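Local coordinates for hypothetical protein, IPT/TIG domain protein (Bacteroides ovatus, PDB 4HW6), which is of unknown function but is probably an auxiliary nutrient-binding, perhaps carbohydrate-binding, protein that joins an IPT/TIG domain to a six-bladed beta-propeller, at residues A[413-418]-A[426-431]; A[376-381]-A[394-399]; A[52-57]-A[69-74]; A[312-317]-A[328-333]. All coordinates share one frame; numbering follows the deposited sequence.

Three of the four contacts lie in the beta-propeller; interaction 3 belongs to the IPT/TIG domain, its centre about 47 Å from that of interaction 4. Interaction 1 is a buried hairpin within one blade, held by paired backbone hydrogen bonds. Interactions 2 and 4 are partly buried and join a bulged strand of one blade to a loop of the next, in each case with a glycine N-H bonded to a loop carbonyl. Interaction 2 touches both neighbours: Tyr379, Ala380 and Leu395 pack on Ile429 of interaction 1, and Val376 on Cys316 and Ala332 of interaction 4. Interaction 3 has a buried, apolar interface without cross-segment hydrogen bonds.

Interaction 1. Residues A[413-418]-A[426-431]; sequences RKCFYI and VRKIAP
Phe416 pairs with Ile429 and Ile418 with Arg427 in an antiparallel beta hairpin, the last of the chain, which lies inside a blade between strands 109-115 and 404-410. The two short strands run at 157° to each other. Phe416 N reaches Ile429 O at 2.9 Å and Ile429 N returns the bond to Phe416 O; Ile418 N and Arg427 O lie 2.8 Å apart, with Arg427 N bonded back to Ile418 O. Between these hydrogen-bonded pairs sits the non-hydrogen-bonded pair Tyr417 and Lys428, where Lys428 CA makes a C-H...O contact of 3.2 Å with Phe416 O.

On the face of Phe416 and Ile418, Phe416 CB stands 4.0 Å from Ile429 CB. The Ile418 and Ile429 side chains cross at a slant, CG1 of Ile418 meeting CD1 of Ile429. Arg427 leads away to salt bridges with Asp420 and Asp392. On the other face, Lys428 has CG anti to its backbone N (chi1 179°) and an extended chain, which lays its CE alongside Cys415, 3.9 Å from SG. A water in the plane of the Tyr417 ring donates to Tyr417 OH at 2.8 Å and is held only weakly by Lys428 NZ; the hydroxyl also bonds Asp410. Cutting Lys428 back to an alanine would probably strip Cys415 SG of its aliphatic neighbour and leave this water without its weak ammonium partner.

Strand 109-115, from the start of the propeller, lies antiparallel beside 425-431, from its end: the "velcro" closure characteristic of beta-propellers.

Interaction 2. Residues A[376-381]-A[394-399]; sequences VTTYAG and ELRSQA
Gly381 N donates to Leu395 O at 2.8 Å in a nearly straight bond (170°), pinning the end of strand 375-380 of one beta-propeller blade to a loop of the next. Beside it, Leu395 CD1 sits over one face of the Tyr379 ring, 3.8 Å from the centroid, a CH-pi contact displaced slightly toward the rim. Arg396 folds back at chi2 and chi3, which brings one face of its guanidinium over Thr378 CB; its NH1 makes a weak bond of 3.1 Å to Thr378 O.

In the next shell, a classic beta bulge sets both Tyr379 and Ala380 opposite Val367. Although the CB of Tyr379 points away from the loop, CG anti to the backbone N (chi1 -179°) brings the ring back beneath Leu395 CD1. Tyr358 meets that ring edge-to-face. An alanine in place of Tyr379 is likely to leave Leu395 CD1 without the aromatic face it rests on. Thr378 OG1 is anchored by Asp326 and Trp324. The loop is braced from within: Glu394 O accepts from both Gln398 N and Ala399 N, while Gln398 OE1 takes the Glu394 N-H at 3.0 Å. At the edge of the Arg396 guanidinium, in its plane, a water accepts from Arg396 NE at 2.7 Å.

Interaction 3. Residues A[52-57]-A[69-74]; sequences VTIGGY and LLCICP
Ile54 packs against Cys71, Cys73 and Pro74 in the interior of the IPT/TIG domain, a member of the E-set group of immunoglobulin-like beta folds. The strand pieces 52-54 and 69-72 are not bonded neighbours: strand 57-64 comes between their parent strands in the sheet order, their axes stay 8.7 Å apart at closest, and their directions differ by 50°. The contact is therefore made mainly by side chains, without a hydrogen bond across it.

Along Ile54, CB comes first, 4.0 Å from Pro74 CD. CG1 lies anti to the carbonyl carbon, and the nearly straight next torsion (chi2 -169°) carries CD1 out toward the 69-74 backbone. There the methyl meets Cys73 CA and, at 4.4 Å, Cys71 SG. Outside the two segments, Ile54 also rests on Ala77.

Val52 extends this apolar row with two branches doing different work. Its CG1 faces Cys71 SG at 4.1 Å, whereas CG2 lies against both methyls of Leu69, 3.6 Å from CD2 and 3.8 Å from CD1. Val61 and Val84, on strands 57-64 and 82-87, pack on Val52 and Leu69 respectively.

Beyond Ile54 the chain reverses in a type I' turn through Gly55 and Gly56, both with positive phi, closed by reciprocal backbone bonds between Ile54 and Tyr57. This return brings Tyr57 over the proline, while its ring leads away. Pro74 CG consequently ends against two atoms of Tyr57, 3.8 Å from CB and 3.6 Å from the carbonyl O.

Interaction 4. Residues A[312-317]-A[328-333]; sequences PYIVCG and MGTGAR
Gly317 N donates to Gly329 O at 3.3 Å, the one conventional hydrogen bond between 312-317 and 328-333, where the edge strand of one blade turns a corner at Cys316 and leads to the next. The bond is long, and its donor lies 50° out of the carbonyl plane. Ala332 N reaches the same oxygen from the opposite face of that plane at 3.0 Å, so Gly329 O is gripped by two N-H groups.

C-H...O contacts are more numerous. Gly329 CA lies 3.2 Å from Val315 O in a strongly bent contact, and Gly317 CA 3.3 Å from Ala332 O. Cys316 CA also approaches Gly329 O, and Thr330 CA approaches Gly317 O, both along bent paths.

Side-chain packing is slight. Ile314 CG2 and Thr330 CG2 meet at 3.8 Å, and Cys316 CB lies 3.4 Å from Gly329 O. Cys316 and Ala332 both also touch Val376, whose strand 375-380 belongs to the same blade as 327-328.

Charged chemistry acts within the loop. Arg333 NH1 bonds Ala332 O and Thr330 O, the latter at 2.9 Å; both oxygens lie near the guanidinium plane, although NH1 stands well out of each carbonyl plane.

The balance of contacts implies a junction written mainly in backbone atoms, for which glycine is well suited. At Gly329, phi is positive and a CB would fall only 3.3 Å from Val315 O, so its bare CA lets the chains come close. At Gly317 a CB would collide with the carbonyl O of Cys316; its absence permits the backbone conformation that presents N-H and CA to the loop.

Interaction 1. Residues A[413-418]-A[426-431]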
loop_
_atom_site.group_PDB
_atom_site.type_symbol
_atom_site.label_atom_id
_atom_site.label_comp_id
_atom_site.label_asym_id
_atom_site.label_seq_id
_atom_site.Cartn_x
_atom_site.Cartn_y
_atom_site.Cartn_z
ATOM N N ARG A 413 5.272 -7.885 0.058
ATOM C CA ARG A 413 4.063 -8.713 0.066
ATOM C C ARG A 413 3.084 -8.317 -1.041
ATOM O O ARG A 413 1.999 -8.893 -1.126
ATOM C CB ARG A 413 3.391 -8.634 1.433
ATOM C CG ARG A 413 4.336 -9.015 2.564
ATOM C CD ARG A 413 3.695 -9.034 3.943
ATOM N NE ARG A 413 4.699 -9.348 4.963
ATOM C CZ ARG A 413 5.587 -8.489 5.468
ATOM N NH1 ARG A 413 5.595 -7.223 5.104
ATOM N NH2 ARG A 413 6.483 -8.908 6.360
ATOM N N LYS A 414 3.471 -7.325 -1.849
ATOM C CA LYS A 414 2.701 -6.831 -3.004
ATOM C C LYS A 414 1.244 -6.497 -2.661
ATOM O O LYS A 414 0.318 -7.068 -3.216
ATOM C CB LYS A 414 2.739 -7.837 -4.160
ATOM C CG LYS A 414 4.131 -8.242 -4.634
ATOM C CD LYS A 414 4.933 -7.083 -5.193
ATOM C CE LYS A 414 6.215 -7.594 -5.860
ATOM N NZ LYS A 414 7.401 -6.717 -5.610
ATOM N N CYS A 415 1.057 -5.556 -1.746
ATOM C CA CYS A 415 -0.286 -5.153 -1.314
ATOM C C CYS A 415 -0.255 -3.754 -0.756
ATOM O O CYS A 415 0.802 -3.274 -0.334
ATOM C CB CYS A 415 -0.815 -6.144 -0.266
ATOM S SG CYS A 415 0.195 -6.248 1.239
ATOM N N PHE A 416 -1.403 -3.079 -0.788
ATOM C CA PHE A 416 -1.573 -1.824 -0.094
ATOM C C PHE A 416 -2.145 -2.063 1.310
ATOM O O PHE A 416 -2.981 -2.968 1.498
ATOM C CB PHE A 416 -2.576 -0.924 -0.803
ATOM C CG PHE A 416 -2.110 -0.391 -2.124
ATOM C CD1 PHE A 416 -2.357 -1.083 -3.284
ATOM C CD2 PHE A 416 -1.439 0.822 -2.195
ATOM C CE1 PHE A 416 -1.944 -0.588 -4.509
ATOM C CE2 PHE A 416 -1.016 1.320 -3.427
ATOM C CZ PHE A 416 -1.276 0.620 -4.566
ATOM N N TYR A 417 -1.759 -1.212 2.259
ATOM C CA TYR A 417 -2.463 -1.077 3.550
ATOM C C TYR A 417 -3.118 0.299 3.550
ATOM O O TYR A 417 -2.487 1.292 3.165
ATOM C CB TYR A 417 -1.533 -1.239 4.772
ATOM C CG TYR A 417 -0.777 -2.532 4.717
ATOM C CD1 TYR A 417 -1.449 -3.752 4.704
ATOM C CD2 TYR A 417 0.609 -2.541 4.633
ATOM C CE1 TYR A 417 -0.758 -4.937 4.571
ATOM C CE2 TYR A 417 1.307 -3.719 4.523
ATOM C CZ TYR A 417 0.626 -4.915 4.502
ATOM O OH TYR A 417 1.339 -6.077 4.357
ATOM N N ILE A 418 -4.384 0.345 3.950
ATOM C CA ILE A 418 -5.165 1.561 4.028
ATOM C C ILE A 418 -5.635 1.765 5.460
ATOM O O ILE A 418 -6.253 0.864 6.042
ATOM C CB ILE A 418 -6.437 1.478 3.153
ATOM C CG1 ILE A 418 -6.086 1.056 1.707
ATOM C CG2 ILE A 418 -7.219 2.805 3.208
ATOM C CD1 ILE A 418 -5.226 2.045 0.952
ATOM N N VAL A 426 -7.070 -1.294 9.754
ATOM C CA VAL A 426 -6.194 -1.330 8.587
ATOM C C VAL A 426 -6.784 -2.306 7.572
ATOM O O VAL A 426 -6.953 -3.502 7.848
ATOM C CB VAL A 426 -4.756 -1.764 8.936
ATOM C CG1 VAL A 426 -3.889 -1.749 7.687
ATOM C CG2 VAL A 426 -4.159 -0.865 10.010
ATOM N N ARG A 427 -7.088 -1.789 6.396
ATOM C CA ARG A 427 -7.608 -2.575 5.292
ATOM C C ARG A 427 -6.425 -2.932 4.377
ATOM O O ARG A 427 -5.379 -2.270 4.396
ATOM C CB ARG A 427 -8.655 -1.791 4.509
ATOM C CG ARG A 427 -9.779 -1.168 5.329
ATOM C CD ARG A 427 -10.759 -2.183 5.875
ATOM N NE ARG A 427 -11.657 -2.752 4.870
ATOM C CZ ARG A 427 -12.661 -2.118 4.260
ATOM N NH1 ARG A 427 -12.991 -0.887 4.550
ATOM N NH2 ARG A 427 -13.387 -2.762 3.373
ATOM N N LYS A 428 -6.582 -4.009 3.627
ATOM C CA LYS A 428 -5.574 -4.442 2.659
ATOM C C LYS A 428 -6.174 -4.483 1.259
ATOM O O LYS A 428 -7.322 -4.886 1.080
ATOM C CB LYS A 428 -5.042 -5.800 3.067
ATOM C CG LYS A 428 -4.001 -6.431 2.153
ATOM C CD LYS A 428 -3.520 -7.715 2.839
ATOM C CE LYS A 428 -2.801 -8.662 1.925
ATOM N NZ LYS A 428 -2.435 -9.899 2.699
ATOM N N ILE A 429 -5.402 -4.031 0.271
ATOM C CA ILE A 429 -5.783 -4.214 -1.138
ATOM C C ILE A 429 -4.728 -5.111 -1.773
ATOM O O ILE A 429 -3.548 -4.767 -1.793
ATOM C CB ILE A 429 -5.900 -2.881 -1.922
ATOM C CG1 ILE A 429 -6.891 -1.918 -1.249
ATOM C CG2 ILE A 429 -6.318 -3.177 -3.368
ATOM C CD1 ILE A 429 -7.005 -0.560 -1.931
ATOM N N ALA A 430 -5.149 -6.260 -2.283
ATOM C CA ALA A 430 -4.243 -7.263 -2.820
ATOM C C ALA A 430 -5.054 -8.201 -3.704
ATOM O O ALA A 430 -6.296 -8.162 -3.689
ATOM C CB ALA A 430 -3.602 -8.085 -1.681
ATOM N N PRO A 431 -4.360 -9.063 -4.457
ATOM C CA PRO A 431 -5.042 -10.121 -5.196
ATOM C C PRO A 431 -5.885 -10.997 -4.289
ATOM O O PRO A 431 -5.470 -11.319 -3.169
ATOM C CB PRO A 431 -3.894 -10.949 -5.771
ATOM C CG PRO A 431 -2.735 -10.040 -5.831
ATOM C CD PRO A 431 -2.909 -9.045 -4.713
HETATM O O HOH W 1 -1.842 -4.942 -4.700
HETATM O O HOH W 2 0.137 -8.582 4.455
#

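Interaction 2. Residues A[376-381]-A[394-399]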
loop_
_atom_site.group_PDB
_atom_site.type_symbol
_atom_site.label_atom_id
_atom_site.label_comp_id
_atom_site.label_asym_id
_atom_site.label_seq_id
_atom_site.Cartn_x
_atom_site.Cartn_y
_atom_site.Cartn_z
ATOM N N VAL A 376 -6.871 11.595 -13.012
ATOM C CA VAL A 376 -7.302 11.085 -11.715
ATOM C C VAL A 376 -8.344 10.024 -11.967
ATOM O O VAL A 376 -9.339 10.298 -12.642
ATOM C CB VAL A 376 -7.942 12.176 -10.841
ATOM C CG1 VAL A 376 -8.432 11.554 -9.530
ATOM C CG2 VAL A 376 -6.947 13.305 -10.587
ATOM N N THR A 377 -8.115 8.813 -11.448
ATOM C CA THR A 377 -9.097 7.722 -11.565
ATOM C C THR A 377 -9.328 7.144 -10.168
ATOM O O THR A 377 -8.495 7.329 -9.287
ATOM C CB THR A 377 -8.601 6.615 -12.499
ATOM O OG1 THR A 377 -7.372 6.099 -11.971
ATOM C CG2 THR A 377 -8.397 7.155 -13.926
ATOM N N THR A 378 -10.474 6.530 -9.944
ATOM C CA THR A 378 -10.772 5.923 -8.652
ATOM C C THR A 378 -10.367 4.438 -8.654
ATOM O O THR A 378 -10.759 3.691 -9.530
ATOM C CB THR A 378 -12.242 6.152 -8.283
ATOM O OG1 THR A 378 -12.443 7.576 -8.150
ATOM C CG2 THR A 378 -12.592 5.444 -6.938
ATOM N N TYR A 379 -9.515 4.050 -7.718
ATOM C CA TYR A 379 -9.030 2.677 -7.639
ATOM C C TYR A 379 -9.927 1.767 -6.797
ATOM O O TYR A 379 -10.183 0.615 -7.204
ATOM C CB TYR A 379 -7.620 2.694 -7.071
ATOM C CG TYR A 379 -6.894 1.377 -6.924
ATOM C CD1 TYR A 379 -6.617 0.543 -8.033
ATOM C CD2 TYR A 379 -6.422 0.981 -5.688
ATOM C CE1 TYR A 379 -5.898 -0.642 -7.877
ATOM C CE2 TYR A 379 -5.713 -0.196 -5.527
ATOM C CZ TYR A 379 -5.464 -1.006 -6.603
ATOM O OH TYR A 379 -4.754 -2.167 -6.392
ATOM N N ALA A 380 -10.411 2.270 -5.657
ATOM C CA ALA A 380 -11.222 1.467 -4.741
ATOM C C ALA A 380 -12.199 2.316 -3.932
ATOM O O ALA A 380 -11.880 3.457 -3.569
ATOM C CB ALA A 380 -10.300 0.652 -3.814
ATOM N N GLY A 381 -13.361 1.737 -3.630
ATOM C CA GLY A 381 -14.368 2.369 -2.772
ATOM C C GLY A 381 -15.627 2.718 -3.517
ATOM O O GLY A 381 -15.689 2.569 -4.743
ATOM N N GLU A 394 -14.677 -6.704 -4.045
ATOM C CA GLU A 394 -14.152 -6.169 -5.301
ATOM C C GLU A 394 -14.022 -4.661 -5.219
ATOM O O GLU A 394 -14.881 -3.988 -4.657
ATOM C CB GLU A 394 -15.081 -6.497 -6.476
ATOM C CG GLU A 394 -15.382 -7.962 -6.730
ATOM C CD GLU A 394 -14.206 -8.726 -7.305
ATOM O OE1 GLU A 394 -13.505 -8.156 -8.173
ATOM O OE2 GLU A 394 -14.002 -9.899 -6.901
ATOM N N LEU A 395 -12.951 -4.128 -5.812
ATOM C CA LEU A 395 -12.526 -2.745 -5.532
ATOM C C LEU A 395 -13.592 -1.686 -5.742
ATOM O O LEU A 395 -13.715 -0.772 -4.921
ATOM C CB LEU A 395 -11.310 -2.376 -6.397
ATOM C CG LEU A 395 -10.052 -3.206 -6.171
ATOM C CD1 LEU A 395 -8.847 -2.565 -6.877
ATOM C CD2 LEU A 395 -9.744 -3.401 -4.699
ATOM N N ARG A 396 -14.316 -1.782 -6.857
ATOM C CA ARG A 396 -15.268 -0.742 -7.245
ATOM C C ARG A 396 -16.723 -1.194 -7.160
ATOM O O ARG A 396 -17.610 -0.376 -6.943
ATOM C CB ARG A 396 -14.955 -0.236 -8.662
ATOM C CG ARG A 396 -13.615 0.504 -8.829
ATOM C CD ARG A 396 -13.587 1.846 -8.166
ATOM N NE ARG A 396 -14.689 2.691 -8.623
ATOM C CZ ARG A 396 -14.694 3.442 -9.719
ATOM N NH1 ARG A 396 -13.649 3.485 -10.559
ATOM N NH2 ARG A 396 -15.782 4.157 -9.978
ATOM N N SER A 397 -16.989 -2.481 -7.319
ATOM C CA SER A 397 -18.391 -2.943 -7.319
ATOM C C SER A 397 -18.922 -3.172 -5.910
ATOM O O SER A 397 -20.130 -3.072 -5.678
ATOM C CB SER A 397 -18.553 -4.207 -8.166
ATOM O OG SER A 397 -17.767 -5.271 -7.663
ATOM N N GLN A 398 -18.037 -3.443 -4.965
ATOM C CA GLN A 398 -18.441 -3.887 -3.615
ATOM C C GLN A 398 -17.860 -3.088 -2.450
ATOM O O GLN A 398 -18.578 -2.756 -1.491
ATOM C CB GLN A 398 -18.081 -5.361 -3.420
ATOM C CG GLN A 398 -18.790 -6.302 -4.385
ATOM C CD GLN A 398 -18.420 -7.767 -4.179
ATOM O OE1 GLN A 398 -17.277 -8.090 -3.831
ATOM N NE2 GLN A 398 -19.385 -8.660 -4.388
ATOM N N ALA A 399 -16.568 -2.814 -2.505
ATOM C CA ALA A 399 -15.853 -2.332 -1.340
ATOM C C ALA A 399 -16.298 -0.941 -0.917
ATOM O O ALA A 399 -16.560 -0.056 -1.768
ATOM C CB ALA A 399 -14.368 -2.328 -1.580
HETATM O O HOH W 3 -12.038 5.779 -12.365
HETATM O O HOH W 4 -16.917 2.373 -7.163
#

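Interaction 3. Residues A[52-57]-A[69-74]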
loop_
_atom_site.group_PDB
_atom_site.type_symbol
_atom_site.label_atom_id
_atom_site.label_comp_id
_atom_site.label_asym_id
_atom_site.label_seq_id
_atom_site.Cartn_x
_atom_site.Cartn_y
_atom_site.Cartn_z
ATOM N N VAL A 52 -0.912 -32.617 -9.176
ATOM C CA VAL A 52 -0.880 -31.519 -10.121
ATOM C C VAL A 52 -0.581 -30.221 -9.353
ATOM O O VAL A 52 -1.150 -29.986 -8.297
ATOM C CB VAL A 52 -2.225 -31.381 -10.877
ATOM C CG1 VAL A 52 -2.187 -30.203 -11.845
ATOM C CG2 VAL A 52 -2.528 -32.662 -11.650
ATOM N N THR A 53 0.332 -29.410 -9.874
ATOM C CA THR A 53 0.516 -28.055 -9.390
ATOM C C THR A 53 0.378 -27.091 -10.560
ATOM O O THR A 53 0.772 -27.401 -11.695
ATOM C CB THR A 53 1.884 -27.858 -8.695
ATOM O OG1 THR A 53 2.952 -28.119 -9.619
ATOM C CG2 THR A 53 2.007 -28.778 -7.494
ATOM N N ILE A 54 -0.203 -25.933 -10.266
ATOM C CA ILE A 54 -0.310 -24.818 -11.202
ATOM C C ILE A 54 0.356 -23.620 -10.544
ATOM O O ILE A 54 -0.014 -23.203 -9.432
ATOM C CB ILE A 54 -1.771 -24.521 -11.588
ATOM C CG1 ILE A 54 -2.436 -25.798 -12.118
ATOM C CG2 ILE A 54 -1.836 -23.389 -12.606
ATOM C CD1 ILE A 54 -3.793 -25.570 -12.767
ATOM N N GLY A 55 1.394 -23.110 -11.199
ATOM C CA GLY A 55 2.211 -22.056 -10.631
ATOM C C GLY A 55 2.877 -22.434 -9.312
ATOM O O GLY A 55 3.188 -21.566 -8.519
ATOM N N GLY A 56 3.108 -23.733 -9.090
ATOM C CA GLY A 56 3.724 -24.218 -7.853
ATOM C C GLY A 56 2.759 -24.618 -6.742
ATOM O O GLY A 56 3.174 -25.227 -5.756
ATOM N N TYR A 57 1.478 -24.295 -6.899
ATOM C CA TYR A 57 0.477 -24.589 -5.874
ATOM C C TYR A 57 -0.341 -25.849 -6.188
ATOM O O TYR A 57 -0.799 -26.015 -7.324
ATOM C CB TYR A 57 -0.435 -23.379 -5.702
ATOM C CG TYR A 57 0.317 -22.237 -5.031
ATOM C CD1 TYR A 57 1.005 -21.290 -5.789
ATOM C CD2 TYR A 57 0.362 -22.128 -3.654
ATOM C CE1 TYR A 57 1.715 -20.268 -5.187
ATOM C CE2 TYR A 57 1.076 -21.113 -3.040
ATOM C CZ TYR A 57 1.748 -20.188 -3.811
ATOM O OH TYR A 57 2.442 -19.173 -3.210
ATOM N N LEU A 69 -6.658 -35.466 -17.285
ATOM C CA LEU A 69 -7.093 -35.384 -15.895
ATOM C C LEU A 69 -7.878 -34.090 -15.736
ATOM O O LEU A 69 -7.715 -33.155 -16.529
ATOM C CB LEU A 69 -5.898 -35.458 -14.923
ATOM C CG LEU A 69 -4.833 -34.352 -14.952
ATOM C CD1 LEU A 69 -5.348 -33.102 -14.226
ATOM C CD2 LEU A 69 -3.533 -34.822 -14.290
ATOM N N LEU A 70 -8.765 -34.082 -14.746
ATOM C CA LEU A 70 -9.551 -32.923 -14.384
ATOM C C LEU A 70 -9.087 -32.447 -13.019
ATOM O O LEU A 70 -9.032 -33.237 -12.066
ATOM C CB LEU A 70 -11.037 -33.289 -14.323
ATOM C CG LEU A 70 -12.043 -32.208 -13.898
ATOM C CD1 LEU A 70 -12.101 -31.085 -14.922
ATOM C CD2 LEU A 70 -13.430 -32.803 -13.690
ATOM N N CYS A 71 -8.755 -31.162 -12.917
ATOM C CA CYS A 71 -8.322 -30.597 -11.650
ATOM C C CYS A 71 -8.947 -29.213 -11.439
ATOM O O CYS A 71 -9.646 -28.688 -12.321
ATOM C CB CYS A 71 -6.786 -30.552 -11.580
ATOM S SG CYS A 71 -6.064 -29.312 -12.666
ATOM N N ILE A 72 -8.744 -28.669 -10.247
ATOM C CA ILE A 72 -9.287 -27.372 -9.867
ATOM C C ILE A 72 -8.145 -26.391 -9.664
ATOM O O ILE A 72 -7.229 -26.630 -8.854
ATOM C CB ILE A 72 -10.118 -27.490 -8.571
ATOM C CG1 ILE A 72 -11.299 -28.440 -8.782
ATOM C CG2 ILE A 72 -10.631 -26.131 -8.097
ATOM C CD1 ILE A 72 -12.110 -28.648 -7.516
ATOM N N CYS A 73 -8.187 -25.282 -10.393
ATOM C CA CYS A 73 -7.152 -24.259 -10.291
ATOM C C CYS A 73 -7.095 -23.671 -8.871
ATOM O O CYS A 73 -8.120 -23.252 -8.333
ATOM C CB CYS A 73 -7.429 -23.120 -11.277
ATOM S SG CYS A 73 -6.094 -21.913 -11.318
ATOM N N PRO A 74 -5.895 -23.636 -8.268
ATOM C CA PRO A 74 -5.729 -23.086 -6.927
ATOM C C PRO A 74 -5.587 -21.566 -6.963
ATOM O O PRO A 74 -5.379 -20.992 -8.032
ATOM C CB PRO A 74 -4.403 -23.703 -6.485
ATOM C CG PRO A 74 -3.612 -23.736 -7.741
ATOM C CD PRO A 74 -4.607 -24.118 -8.810
#

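Interaction 4. Residues A[312-317]-A[328-333]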
loop_
_atom_site.group_PDB
_atom_site.type_symbol
_atom_site.label_atom_id
_atom_site.label_comp_id
_atom_site.label_asym_id
_atom_site.label_seq_id
_atom_site.Cartn_x
_atom_site.Cartn_y
_atom_site.Cartn_z
ATOM N N PRO A 312 5.227 26.490 -6.908
ATOM C CA PRO A 312 4.311 25.340 -7.070
ATOM C C PRO A 312 3.187 25.636 -8.022
ATOM O O PRO A 312 2.737 26.788 -8.123
ATOM C CB PRO A 312 3.728 25.136 -5.678
ATOM C CG PRO A 312 4.743 25.759 -4.765
ATOM C CD PRO A 312 5.253 26.959 -5.517
ATOM N N TYR A 313 2.731 24.601 -8.716
ATOM C CA TYR A 313 1.592 24.742 -9.625
ATOM C C TYR A 313 0.595 23.620 -9.430
ATOM O O TYR A 313 0.979 22.501 -9.115
ATOM C CB TYR A 313 2.054 24.813 -11.092
ATOM C CG TYR A 313 2.821 23.614 -11.577
ATOM C CD1 TYR A 313 2.166 22.511 -12.112
ATOM C CD2 TYR A 313 4.214 23.596 -11.535
ATOM C CE1 TYR A 313 2.865 21.423 -12.548
ATOM C CE2 TYR A 313 4.930 22.502 -12.010
ATOM C CZ TYR A 313 4.240 21.422 -12.506
ATOM O OH TYR A 313 4.919 20.324 -13.020
ATOM N N ILE A 314 -0.677 23.904 -9.697
ATOM C CA ILE A 314 -1.727 22.898 -9.508
ATOM C C ILE A 314 -1.659 21.827 -10.589
ATOM O O ILE A 314 -1.378 22.120 -11.776
ATOM C CB ILE A 314 -3.143 23.547 -9.437
ATOM C CG1 ILE A 314 -4.179 22.558 -8.930
ATOM C CG2 ILE A 314 -3.568 24.118 -10.798
ATOM C CD1 ILE A 314 -5.462 23.251 -8.515
ATOM N N VAL A 315 -1.875 20.581 -10.157
ATOM C CA VAL A 315 -1.901 19.440 -11.059
ATOM C C VAL A 315 -3.311 18.887 -11.250
ATOM O O VAL A 315 -3.696 18.571 -12.389
ATOM C CB VAL A 315 -0.901 18.355 -10.605
ATOM C CG1 VAL A 315 -1.033 17.076 -11.435
ATOM C CG2 VAL A 315 0.517 18.918 -10.706
ATOM N N CYS A 316 -4.063 18.745 -10.170
ATOM C CA CYS A 316 -5.415 18.239 -10.257
ATOM C C CYS A 316 -6.328 18.765 -9.179
ATOM O O CYS A 316 -5.894 19.293 -8.165
ATOM C CB CYS A 316 -5.437 16.708 -10.318
ATOM S SG CYS A 316 -4.965 15.942 -8.780
ATOM N N GLY A 317 -7.613 18.641 -9.435
ATOM C CA GLY A 317 -8.614 19.205 -8.557
ATOM C C GLY A 317 -8.835 20.670 -8.837
ATOM O O GLY A 317 -8.195 21.266 -9.709
HETATM N N MSE A 328 -9.378 14.599 -16.064
HETATM C CA MSE A 328 -8.054 15.039 -16.434
HETATM C C MSE A 328 -7.730 16.298 -15.649
HETATM O O MSE A 328 -8.452 17.285 -15.744
HETATM C CB MSE A 328 -7.999 15.320 -17.936
HETATM C CG MSE A 328 -6.660 15.734 -18.398
HETATM SE SE MSE A 328 -5.318 14.278 -18.148
HETATM C CE MSE A 328 -6.246 13.076 -18.902
ATOM N N GLY A 329 -6.651 16.247 -14.874
ATOM C CA GLY A 329 -6.119 17.425 -14.201
ATOM C C GLY A 329 -7.147 18.239 -13.432
ATOM O O GLY A 329 -7.836 17.728 -12.552
ATOM N N THR A 330 -7.225 19.518 -13.744
ATOM C CA THR A 330 -8.095 20.442 -13.025
ATOM C C THR A 330 -9.567 20.305 -13.398
ATOM O O THR A 330 -10.418 21.048 -12.891
ATOM C CB THR A 330 -7.615 21.890 -13.193
ATOM O OG1 THR A 330 -7.676 22.269 -14.577
ATOM C CG2 THR A 330 -6.183 22.086 -12.602
ATOM N N GLY A 331 -9.874 19.348 -14.279
ATOM C CA GLY A 331 -11.257 18.922 -14.503
ATOM C C GLY A 331 -11.739 17.847 -13.530
ATOM O O GLY A 331 -12.963 17.588 -13.402
ATOM N N ALA A 332 -10.795 17.226 -12.828
ATOM C CA ALA A 332 -11.112 16.311 -11.728
ATOM C C ALA A 332 -11.512 17.119 -10.497
ATOM O O ALA A 332 -11.174 18.295 -10.381
ATOM C CB ALA A 332 -9.921 15.432 -11.370
ATOM N N ARG A 333 -12.252 16.468 -9.612
ATOM C CA ARG A 333 -12.528 16.972 -8.282
ATOM C C ARG A 333 -12.116 15.944 -7.260
ATOM O O ARG A 333 -12.347 14.731 -7.462
ATOM C CB ARG A 333 -13.990 17.321 -8.112
ATOM C CG ARG A 333 -14.499 18.382 -9.079
ATOM C CD ARG A 333 -13.904 19.743 -8.736
ATOM N NE ARG A 333 -14.383 20.789 -9.624
ATOM C CZ ARG A 333 -13.795 21.181 -10.752
ATOM N NH1 ARG A 333 -12.685 20.586 -11.193
ATOM N NH2 ARG A 333 -14.369 22.158 -11.474
#